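Small ribosomal subunit biogenesis GTPase RsgA (Thermotoga maritima, PDB 1U0L) probably assists late maturation of the 30S ribosomal subunit, acting as a zinc-binding, circularly permuted GTPase that hydrolyses GTP slowly and is stimulated by that subunit. Local coordinates at residues V51-E56 and E68-R73; S20-V25 and L35-G40; L9-I14 and Y57-T62; N84-I89 and K168-T173. One frame throughout, in Å; residues are numbered along the deposited sequence.

Contact 1 (V51-E56 and E68-R73); sequences VGDRVE and ENVLHR
Glu-56 lies along Asn-69, the two side chains pointing the same way, so that CG of Glu-56 covers CB of Asn-69 at 3.8 Å. The Glu-56 chain is extended beyond CG and reaches the amide, where OE2 takes a weak hydrogen bond of 3.5 Å from Asn-69 ND2. That bond is almost straight, although the carboxylate and amide planes stand 64° apart. OE2 also lies near CD1 of Leu-71, whose other methyl, CD2, packs on CB of Arg-54 at 3.6 Å. With an alanine at Glu-56, the Asn-69 amide is likely to lose this weak bond and be freer to turn, and the CB of Asn-69 its apolar cover. Behind these side chains runs an antiparallel hairpin of the OB-fold domain, strands 54-58 and 65-70, and it illustrates how a strand absorbs an extra residue: Glu-68 and Asn-69 both face Glu-56 in a classic beta bulge. Two amides therefore share Glu-56 O, Glu-68 N at 3.0 Å in the carbonyl plane on a lone pair and Asn-69 N at 3.1 Å nearly along the C=O axis. Glu-56 N answers to Asn-69 O, and Leu-71 N bonds to Arg-54 O at 2.9 Å. The opposite face of the hairpin carries Val-55 and Val-70, side by side, with CG1 of the first meeting CG2 of the second at 3.7 Å; Ile-49 touches both. Beyond the strands the Asp-53 carboxylate and the Arg-73 guanidinium form a salt bridge in nearly coplanar planes, its exact spacing doubtful in the model.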
# COMPACT_ATOMS: atom_id res chain seq x y z
N VAL A 51 -9.60 -8.78 7.65
CA VAL A 51 -10.25 -7.51 7.36
C VAL A 51 -10.02 -7.27 5.86
O VAL A 51 -8.91 -7.45 5.33
CB VAL A 51 -9.60 -6.36 8.16
CG1 VAL A 51 -10.45 -5.11 8.05
CG2 VAL A 51 -9.42 -6.77 9.60
N GLY A 52 -11.08 -6.87 5.16
CA GLY A 52 -10.94 -6.62 3.74
C GLY A 52 -11.38 -7.82 2.92
O GLY A 52 -11.41 -7.77 1.69
N ASP A 53 -11.71 -8.91 3.62
CA ASP A 53 -12.17 -10.12 2.95
C ASP A 53 -13.61 -9.97 2.56
O ASP A 53 -14.42 -9.46 3.33
CB ASP A 53 -12.02 -11.33 3.86
CG ASP A 53 -10.84 -12.19 3.46
OD1 ASP A 53 -10.50 -12.17 2.26
OD2 ASP A 53 -10.27 -12.89 4.33
N ARG A 54 -13.92 -10.41 1.34
CA ARG A 54 -15.29 -10.35 0.83
C ARG A 54 -15.98 -11.63 1.29
O ARG A 54 -15.42 -12.73 1.16
CB ARG A 54 -15.27 -10.29 -0.69
CG ARG A 54 -15.92 -9.05 -1.25
CD ARG A 54 -15.04 -7.83 -1.07
NE ARG A 54 -15.64 -6.63 -1.66
CZ ARG A 54 -14.94 -5.54 -1.96
NH1 ARG A 54 -13.64 -5.50 -1.72
NH2 ARG A 54 -15.55 -4.49 -2.49
N VAL A 55 -17.18 -11.51 1.84
CA VAL A 55 -17.90 -12.71 2.30
C VAL A 55 -19.40 -12.71 2.04
O VAL A 55 -20.01 -11.66 1.79
CB VAL A 55 -17.69 -12.94 3.82
CG1 VAL A 55 -16.21 -13.20 4.11
CG2 VAL A 55 -18.21 -11.75 4.61
N GLU A 56 -19.98 -13.91 2.09
CA GLU A 56 -21.42 -14.09 1.91
C GLU A 56 -21.93 -14.73 3.19
O GLU A 56 -21.39 -15.75 3.64
CB GLU A 56 -21.71 -14.95 0.68
CG GLU A 56 -20.79 -16.14 0.50
CD GLU A 56 -21.07 -16.87 -0.81
OE1 GLU A 56 -22.22 -17.30 -1.02
OE2 GLU A 56 -20.14 -17.00 -1.63
N GLU A 68 -21.36 -17.63 5.94
CA GLU A 68 -21.45 -18.91 5.24
C GLU A 68 -20.21 -19.23 4.43
O GLU A 68 -19.81 -20.39 4.34
CB GLU A 68 -22.68 -18.94 4.33
CG GLU A 68 -24.02 -18.87 5.09
CD GLU A 68 -24.27 -20.10 5.96
OE1 GLU A 68 -25.26 -20.10 6.71
OE2 GLU A 68 -23.47 -21.06 5.89
N ASN A 69 -19.59 -18.21 3.83
CA ASN A 69 -18.39 -18.45 3.04
C ASN A 69 -17.55 -17.20 2.82
O ASN A 69 -18.06 -16.08 2.85
CB ASN A 69 -18.78 -19.08 1.70
CG ASN A 69 -17.58 -19.46 0.86
OD1 ASN A 69 -16.68 -20.18 1.32
ND2 ASN A 69 -17.55 -18.98 -0.38
N VAL A 70 -16.25 -17.42 2.61
CA VAL A 70 -15.29 -16.36 2.37
C VAL A 70 -14.75 -16.46 0.95
O VAL A 70 -14.12 -17.45 0.60
CB VAL A 70 -14.10 -16.48 3.33
CG1 VAL A 70 -13.10 -15.37 3.07
CG2 VAL A 70 -14.59 -16.44 4.76
N LEU A 71 -14.98 -15.43 0.14
CA LEU A 71 -14.51 -15.40 -1.25
C LEU A 71 -12.99 -15.46 -1.34
O LEU A 71 -12.31 -15.28 -0.34
CB LEU A 71 -14.98 -14.14 -1.96
CG LEU A 71 -16.42 -14.01 -2.47
CD1 LEU A 71 -17.42 -14.25 -1.34
CD2 LEU A 71 -16.59 -12.61 -3.07
N HIS A 72 -12.47 -15.70 -2.54
CA HIS A 72 -11.03 -15.76 -2.75
C HIS A 72 -10.43 -14.35 -2.80
O HIS A 72 -10.98 -13.45 -3.43
CB HIS A 72 -10.69 -16.52 -4.04
CG HIS A 72 -11.14 -17.95 -4.04
ND1 HIS A 72 -12.44 -18.33 -4.30
CD2 HIS A 72 -10.45 -19.10 -3.81
CE1 HIS A 72 -12.53 -19.65 -4.23
NE2 HIS A 72 -11.34 -20.14 -3.94
N ARG A 73 -9.31 -14.17 -2.12
CA ARG A 73 -8.66 -12.87 -2.07
C ARG A 73 -7.62 -12.66 -3.17
O ARG A 73 -6.98 -13.61 -3.62
CB ARG A 73 -8.00 -12.70 -0.70
CG ARG A 73 -7.06 -13.83 -0.36
CD ARG A 73 -6.23 -13.53 0.88
NE ARG A 73 -6.57 -14.40 2.01
CZ ARG A 73 -7.65 -14.24 2.76
NH1 ARG A 73 -8.48 -13.24 2.48
NH2 ARG A 73 -7.91 -15.07 3.76

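Contact 2 (S20-V25 and L35-G40); sequences SNMVTV and LCKLRG
Thr-24 and Leu-35 form an antiparallel non-hydrogen-bonded pair with their CA atoms 4.3 Å apart, while strands 22-25 and 35-38 run at 128° to each other, far from straight antiparallel. The next step along, Val-23 opposite Cys-36, is loose: Cys-36 N reaches Val-23 O and Val-23 N reaches Cys-36 O, but both bonds are bent and weak, the second stretched to 3.3 Å. The strong twist fits the coiled sheet of an OB-fold. Met-22 sets CG beside its backbone N (chi1 -68°) and continues with an extended chi2 (-179°), which brings SD to CD2 of Leu-35, the two side chains crossing at about a right angle. That methyl of Leu-35 lies against both CB and SD of Met-22. A bend at chi3 (95°) then turns the terminal CE of Met-22 toward CG of Lys-37, again crossing nearly perpendicular. The Lys-37 chain is folded at three successive torsions, and its NZ comes back to 3.5 Å from CG of Met-22 and 3.4 Å from Asn-21 O. Elsewhere in the contact, sulfur meets aliphatic carbon: SG of Cys-36, turned beside its own backbone N, packs on CG1 of Val-25. The hairpin is held on both flanks by other strands of the same sheet. Thr-24 bonds through its backbone to Val-16 and Ser-17 of strand 11-19, Lys-37 to Ile-67 of strand 65-70, and Ile-67 also packs against Val-23, Val-25 and Cys-36, with Tyr-57 of strand 54-58 touching the last two.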
# COMPACT_ATOMS: atom_id res chain seq x y z
N SER A 20 -15.51 -7.73 19.73
CA SER A 20 -15.90 -8.73 20.73
C SER A 20 -15.78 -10.20 20.31
O SER A 20 -16.71 -11.00 20.49
CB SER A 20 -17.33 -8.47 21.26
OG SER A 20 -18.02 -7.47 20.51
N ASN A 21 -14.61 -10.56 19.78
CA ASN A 21 -14.31 -11.92 19.34
C ASN A 21 -15.28 -12.39 18.24
O ASN A 21 -15.63 -13.57 18.17
CB ASN A 21 -14.36 -12.86 20.55
CG ASN A 21 -13.47 -14.09 20.38
OD1 ASN A 21 -13.21 -14.81 21.34
ND2 ASN A 21 -13.01 -14.33 19.16
N MET A 22 -15.70 -11.46 17.39
CA MET A 22 -16.62 -11.74 16.29
C MET A 22 -16.33 -10.87 15.06
O MET A 22 -15.85 -9.74 15.18
CB MET A 22 -18.07 -11.53 16.74
CG MET A 22 -18.57 -12.54 17.77
SD MET A 22 -20.30 -12.26 18.25
CE MET A 22 -21.11 -13.38 17.16
N VAL A 23 -16.63 -11.39 13.88
CA VAL A 23 -16.41 -10.66 12.63
C VAL A 23 -17.54 -9.69 12.31
O VAL A 23 -18.72 -10.06 12.29
CB VAL A 23 -16.28 -11.64 11.43
CG1 VAL A 23 -16.11 -10.85 10.13
CG2 VAL A 23 -15.12 -12.59 11.66
N THR A 24 -17.18 -8.44 12.05
CA THR A 24 -18.14 -7.40 11.70
C THR A 24 -18.12 -7.26 10.19
O THR A 24 -17.08 -6.95 9.62
CB THR A 24 -17.73 -6.03 12.29
OG1 THR A 24 -17.29 -6.19 13.64
CG2 THR A 24 -18.90 -5.06 12.26
N VAL A 25 -19.26 -7.49 9.53
CA VAL A 25 -19.30 -7.36 8.08
C VAL A 25 -20.18 -6.19 7.67
O VAL A 25 -21.03 -5.76 8.44
CB VAL A 25 -19.83 -8.64 7.36
CG1 VAL A 25 -19.69 -9.85 8.28
CG2 VAL A 25 -21.27 -8.45 6.92
N LEU A 35 -22.98 -7.56 12.64
CA LEU A 35 -21.96 -8.35 13.32
C LEU A 35 -22.22 -9.80 12.91
O LEU A 35 -23.32 -10.12 12.47
CB LEU A 35 -22.06 -8.18 14.84
CG LEU A 35 -20.84 -8.67 15.64
CD1 LEU A 35 -20.78 -7.97 16.98
CD2 LEU A 35 -20.92 -10.18 15.82
N CYS A 36 -21.21 -10.67 13.02
CA CYS A 36 -21.38 -12.06 12.60
C CYS A 36 -20.50 -13.10 13.28
O CYS A 36 -19.56 -12.80 14.02
CB CYS A 36 -21.16 -12.19 11.09
SG CYS A 36 -22.27 -11.23 10.06
N LYS A 37 -20.81 -14.36 12.97
CA LYS A 37 -20.08 -15.50 13.48
C LYS A 37 -19.89 -16.44 12.30
O LYS A 37 -20.79 -16.62 11.48
CB LYS A 37 -20.87 -16.19 14.59
CG LYS A 37 -20.13 -16.32 15.92
CD LYS A 37 -18.88 -17.19 15.82
CE LYS A 37 -17.73 -16.47 15.12
NZ LYS A 37 -17.39 -15.18 15.79
N LEU A 38 -18.71 -17.03 12.19
CA LEU A 38 -18.46 -17.94 11.09
C LEU A 38 -18.86 -19.33 11.51
O LEU A 38 -18.46 -19.81 12.57
CB LEU A 38 -17.00 -17.88 10.65
CG LEU A 38 -15.95 -17.43 11.67
CD1 LEU A 38 -15.91 -18.38 12.84
CD2 LEU A 38 -14.60 -17.35 10.99
N ARG A 39 -19.67 -19.97 10.68
CA ARG A 39 -20.14 -21.32 10.94
C ARG A 39 -19.56 -22.25 9.90
O ARG A 39 -18.72 -21.86 9.10
CB ARG A 39 -21.66 -21.36 10.82
CG ARG A 39 -22.14 -20.99 9.41
CD ARG A 39 -22.87 -22.13 8.70
NE ARG A 39 -24.32 -22.00 8.80
CZ ARG A 39 -25.03 -22.21 9.91
NH1 ARG A 39 -24.42 -22.59 11.02
NH2 ARG A 39 -26.34 -22.05 9.89
N GLY A 40 -20.03 -23.49 9.91
CA GLY A 40 -19.58 -24.44 8.92
C GLY A 40 -18.25 -25.10 9.18
O GLY A 40 -17.79 -25.21 10.32

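Contact 3 (L9-I14 and Y57-T62); sequences LRRRGI and YTPDET
Tyr-57 and Arg-11 close the sheet of the OB-fold domain, where strand 11-19, the first in order, pairs with strand 54-58, the last. Their backbones form an antiparallel hydrogen-bonded pair, Tyr-57 N giving to Arg-11 O at 2.8 Å and Arg-11 N to Tyr-57 O at 3.0 Å, each donor in the carbonyl plane. This end is tightly packed. A chi1 of 66° brings the ring of Tyr-57 back against Arg-11, its CD2 3.1 Å from Arg-11 O and its edge toward Gly-13 N. A CB at Gly-13 would point toward the ring and come close to CE2, consistent with a glycine at this place. The phenol OH goes on to a weak hydrogen bond with Asp-27. Arg-11 leans its aliphatic part on Pro-59, crossing it at about a right angle, and sends its guanidinium away to salt bridges with Asp-27 and Glu-29. The other side is looser and more exposed. Past Pro-59, the centre of an inverse gamma turn, the chains part. Arg-10 directs CA-H at Tyr-57 O, yet its NH1 comes no nearer than 4.1 Å to Thr-58 OG1, which is hydrogen-bonded instead to Glu-68 OE1.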
# COMPACT_ATOMS: atom_id res chain seq x y z
N LEU A 9 -31.51 -14.85 3.64
CA LEU A 9 -30.83 -15.56 2.53
C LEU A 9 -29.44 -14.98 2.23
O LEU A 9 -29.13 -13.86 2.61
CB LEU A 9 -31.69 -15.49 1.26
CG LEU A 9 -31.07 -16.09 -0.01
CD1 LEU A 9 -30.91 -17.59 0.15
CD2 LEU A 9 -31.94 -15.76 -1.21
N ARG A 10 -28.62 -15.78 1.54
CA ARG A 10 -27.26 -15.40 1.15
C ARG A 10 -27.11 -13.94 0.72
O ARG A 10 -27.76 -13.49 -0.23
CB ARG A 10 -26.78 -16.30 0.01
CG ARG A 10 -26.33 -17.69 0.42
CD ARG A 10 -24.87 -17.68 0.85
NE ARG A 10 -24.30 -19.03 0.95
CZ ARG A 10 -24.70 -19.94 1.83
NH1 ARG A 10 -25.68 -19.67 2.68
NH2 ARG A 10 -24.12 -21.14 1.85
N ARG A 11 -26.25 -13.20 1.43
CA ARG A 11 -25.97 -11.81 1.11
C ARG A 11 -24.46 -11.59 1.12
O ARG A 11 -23.75 -12.15 1.95
CB ARG A 11 -26.62 -10.86 2.12
CG ARG A 11 -28.13 -10.76 2.01
CD ARG A 11 -28.64 -9.48 2.66
NE ARG A 11 -29.18 -8.53 1.69
CZ ARG A 11 -28.48 -7.94 0.72
NH1 ARG A 11 -27.18 -8.19 0.59
NH2 ARG A 11 -29.07 -7.10 -0.12
N ARG A 12 -23.98 -10.77 0.19
CA ARG A 12 -22.56 -10.48 0.08
C ARG A 12 -22.17 -9.28 0.93
O ARG A 12 -22.92 -8.31 1.04
CB ARG A 12 -22.19 -10.22 -1.38
CG ARG A 12 -22.67 -11.31 -2.32
CD ARG A 12 -22.35 -10.99 -3.77
NE ARG A 12 -20.95 -11.25 -4.12
CZ ARG A 12 -20.36 -12.44 -4.02
NH1 ARG A 12 -21.03 -13.50 -3.59
NH2 ARG A 12 -19.09 -12.58 -4.39
N GLY A 13 -20.99 -9.36 1.53
CA GLY A 13 -20.49 -8.28 2.37
C GLY A 13 -18.98 -8.22 2.41
O GLY A 13 -18.30 -9.16 1.97
N ILE A 14 -18.44 -7.12 2.92
CA ILE A 14 -17.00 -6.93 3.05
C ILE A 14 -16.68 -6.87 4.54
O ILE A 14 -17.32 -6.12 5.27
CB ILE A 14 -16.50 -5.60 2.41
CG1 ILE A 14 -16.93 -5.51 0.94
CG2 ILE A 14 -14.98 -5.53 2.47
CD1 ILE A 14 -18.39 -5.16 0.74
N TYR A 57 -22.96 -14.13 3.78
CA TYR A 57 -23.51 -14.60 5.05
C TYR A 57 -25.04 -14.70 5.08
O TYR A 57 -25.72 -14.32 4.12
CB TYR A 57 -23.07 -13.63 6.15
CG TYR A 57 -23.67 -12.24 5.99
CD1 TYR A 57 -24.62 -11.77 6.89
CD2 TYR A 57 -23.30 -11.42 4.93
CE1 TYR A 57 -25.20 -10.51 6.74
CE2 TYR A 57 -23.87 -10.16 4.76
CZ TYR A 57 -24.82 -9.71 5.67
OH TYR A 57 -25.39 -8.46 5.51
N THR A 58 -25.58 -15.21 6.19
CA THR A 58 -27.02 -15.36 6.38
C THR A 58 -27.50 -14.27 7.34
O THR A 58 -27.07 -14.21 8.49
CB THR A 58 -27.37 -16.73 7.00
OG1 THR A 58 -26.95 -17.78 6.11
CG2 THR A 58 -28.88 -16.83 7.22
N PRO A 59 -28.39 -13.39 6.86
CA PRO A 59 -28.94 -12.28 7.64
C PRO A 59 -30.00 -12.59 8.69
O PRO A 59 -31.11 -12.05 8.60
CB PRO A 59 -29.49 -11.33 6.56
CG PRO A 59 -28.78 -11.76 5.30
CD PRO A 59 -28.75 -13.25 5.44
N ASP A 60 -29.70 -13.43 9.67
CA ASP A 60 -30.70 -13.71 10.70
C ASP A 60 -30.84 -12.45 11.56
O ASP A 60 -30.48 -12.44 12.74
CB ASP A 60 -30.29 -14.91 11.57
CG ASP A 60 -29.00 -14.68 12.33
OD1 ASP A 60 -27.92 -14.67 11.70
OD2 ASP A 60 -29.05 -14.52 13.57
N GLU A 61 -31.39 -11.40 10.95
CA GLU A 61 -31.59 -10.09 11.58
C GLU A 61 -32.00 -10.15 13.05
O GLU A 61 -31.80 -9.18 13.79
CB GLU A 61 -32.63 -9.29 10.78
CG GLU A 61 -34.06 -9.79 10.87
CD GLU A 61 -34.89 -9.01 11.88
OE1 GLU A 61 -34.57 -9.05 13.08
OE2 GLU A 61 -35.87 -8.36 11.46
N THR A 62 -32.58 -11.27 13.46
CA THR A 62 -33.00 -11.45 14.84
C THR A 62 -31.75 -11.59 15.72
O THR A 62 -31.76 -12.26 16.75
CB THR A 62 -33.88 -12.71 14.99
OG1 THR A 62 -33.11 -13.88 14.66
CG2 THR A 62 -35.07 -12.64 14.04

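Contact 4 (N84-I89 and K168-T173); sequences NVDQVI and KGKIST
A chi1 of -41° places the carboxylate of Asp-86 beside its own backbone N, and from there OD2 reaches across to the Ile-171 backbone. Ile-171 N bonds to OD2 at 2.9 Å with an N-H...O angle of 166°, approaching from above the carboxylate plane. In return Ile-171 O accepts from Asp-86 N at 3.2 Å and, more weakly, from Gln-87 N, so that both the N-H and the C=O of Ile-171 are held. The second oxygen of the carboxylate, OD1, is in a salt bridge with Lys-74. Were Asp-86 an alanine, the Ile-171 amide would probably be left without its acceptor and Lys-74 without this salt-bridge partner. Farther along, the strands run parallel, and the bonds alternate as expected: Thr-173 N to Gln-87 O and Ile-89 N to Thr-173 O, both 2.8 Å. The chi1 of Thr-173, -172°, swings its OG1 to the far side from the backbone N, leaving CG2 to pack on Val-88 CG2 at 3.9 Å and, crosswise, on Val-85 CG1. Leu-77 covers Val-85 and Thr-173, while Leu-167 of helix 160-167 touches Ile-89 and Ser-172. These adjoining strands form the buried middle of a P-loop GTPase sheet. Strand 171-175 leads into residues 176-184, the inferred GTP-binding segment of P-loop and first turn of helix 182-189. The inferred guanine-specificity motif Asn-123 to Asp-126 (NKxD), which follows the P-loop in ordinary GTPases, here precedes it: the circular permutation.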
# COMPACT_ATOMS: atom_id res chain seq x y z
N ASN A 84 -7.37 -8.00 -0.11
CA ASN A 84 -7.93 -7.29 -1.27
C ASN A 84 -7.62 -5.81 -1.30
O ASN A 84 -8.49 -4.99 -1.57
CB ASN A 84 -9.45 -7.50 -1.34
CG ASN A 84 -9.83 -8.96 -1.39
OD1 ASN A 84 -9.46 -9.68 -2.32
ND2 ASN A 84 -10.56 -9.43 -0.38
N VAL A 85 -6.38 -5.46 -1.02
CA VAL A 85 -5.98 -4.07 -1.04
C VAL A 85 -5.59 -3.72 -2.48
O VAL A 85 -4.85 -4.47 -3.11
CB VAL A 85 -4.77 -3.83 -0.13
CG1 VAL A 85 -4.47 -2.35 -0.06
CG2 VAL A 85 -5.03 -4.41 1.26
N ASP A 86 -6.10 -2.60 -2.98
CA ASP A 86 -5.80 -2.14 -4.34
C ASP A 86 -4.67 -1.13 -4.33
O ASP A 86 -3.71 -1.26 -5.07
CB ASP A 86 -7.00 -1.45 -4.99
CG ASP A 86 -8.31 -2.13 -4.70
OD1 ASP A 86 -8.36 -3.37 -4.80
OD2 ASP A 86 -9.28 -1.42 -4.38
N GLN A 87 -4.80 -0.11 -3.49
CA GLN A 87 -3.80 0.95 -3.43
C GLN A 87 -2.98 1.15 -2.19
O GLN A 87 -3.38 0.84 -1.06
CB GLN A 87 -4.42 2.30 -3.74
CG GLN A 87 -4.66 2.57 -5.18
CD GLN A 87 -5.20 3.96 -5.41
OE1 GLN A 87 -6.09 4.41 -4.69
NE2 GLN A 87 -4.67 4.64 -6.41
N VAL A 88 -1.82 1.75 -2.45
CA VAL A 88 -0.86 2.12 -1.45
C VAL A 88 -0.71 3.61 -1.67
O VAL A 88 -0.36 4.04 -2.77
CB VAL A 88 0.49 1.49 -1.71
CG1 VAL A 88 1.51 2.08 -0.76
CG2 VAL A 88 0.39 -0.01 -1.55
N ILE A 89 -1.02 4.40 -0.64
CA ILE A 89 -0.87 5.84 -0.75
C ILE A 89 0.43 6.07 -0.03
O ILE A 89 0.52 5.91 1.19
CB ILE A 89 -1.96 6.58 -0.03
CG1 ILE A 89 -3.33 6.18 -0.59
CG2 ILE A 89 -1.73 8.07 -0.18
CD1 ILE A 89 -3.56 6.58 -2.05
N LYS A 168 -11.36 7.11 -4.38
CA LYS A 168 -12.71 6.71 -4.76
C LYS A 168 -12.83 5.23 -5.10
O LYS A 168 -12.03 4.70 -5.88
CB LYS A 168 -13.18 7.50 -5.98
CG LYS A 168 -13.86 8.82 -5.67
CD LYS A 168 -14.21 9.53 -6.96
CE LYS A 168 -15.09 10.74 -6.71
NZ LYS A 168 -14.47 11.70 -5.76
N GLY A 169 -13.83 4.59 -4.50
CA GLY A 169 -14.12 3.19 -4.75
C GLY A 169 -13.19 2.16 -4.16
O GLY A 169 -13.63 1.24 -3.48
N LYS A 170 -11.91 2.32 -4.43
CA LYS A 170 -10.89 1.38 -3.97
C LYS A 170 -10.71 1.23 -2.46
O LYS A 170 -11.24 2.00 -1.67
CB LYS A 170 -9.55 1.78 -4.59
CG LYS A 170 -9.65 1.97 -6.09
CD LYS A 170 -8.43 2.68 -6.63
CE LYS A 170 -8.59 2.99 -8.11
NZ LYS A 170 -7.50 3.91 -8.59
N ILE A 171 -9.97 0.19 -2.08
CA ILE A 171 -9.63 -0.06 -0.68
C ILE A 171 -8.17 0.38 -0.64
O ILE A 171 -7.33 -0.19 -1.34
CB ILE A 171 -9.71 -1.57 -0.32
CG1 ILE A 171 -11.17 -2.03 -0.32
CG2 ILE A 171 -9.07 -1.82 1.05
CD1 ILE A 171 -11.36 -3.42 0.25
N SER A 172 -7.86 1.41 0.15
CA SER A 172 -6.49 1.89 0.18
C SER A 172 -5.73 1.81 1.50
O SER A 172 -6.32 1.84 2.58
CB SER A 172 -6.44 3.34 -0.32
OG SER A 172 -6.56 3.39 -1.73
N THR A 173 -4.40 1.69 1.40
CA THR A 173 -3.56 1.65 2.59
C THR A 173 -2.51 2.77 2.55
O THR A 173 -1.79 2.94 1.57
CB THR A 173 -2.85 0.30 2.76
OG1 THR A 173 -2.19 0.29 4.03
CG2 THR A 173 -1.82 0.09 1.66

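Contacts 1, 2 and 3 belong to the one sheet of the OB-fold domain, their centres 11 to 12 Å apart. Glu-68 ties them together: its OE1 forms a salt bridge with Arg-39 NE of contact 2 at 3.0 Å and a probable hydrogen bond with Thr-58 OG1 of contact 3 at 2.9 Å. Val-55 and Gly-13 join contacts 1 and 3 through the backbone. Contact 4 lies in the GTPase domain, and contact 1 touches it, with Gly-52 O probably hydrogen-bonded to Asn-84 ND2 at 2.8 Å. Contact 2 comes no nearer to contact 4 than about 12 Å between nearest atoms. Within contact 4, the Ile-89 side chain is about 10 Å from bound GDP.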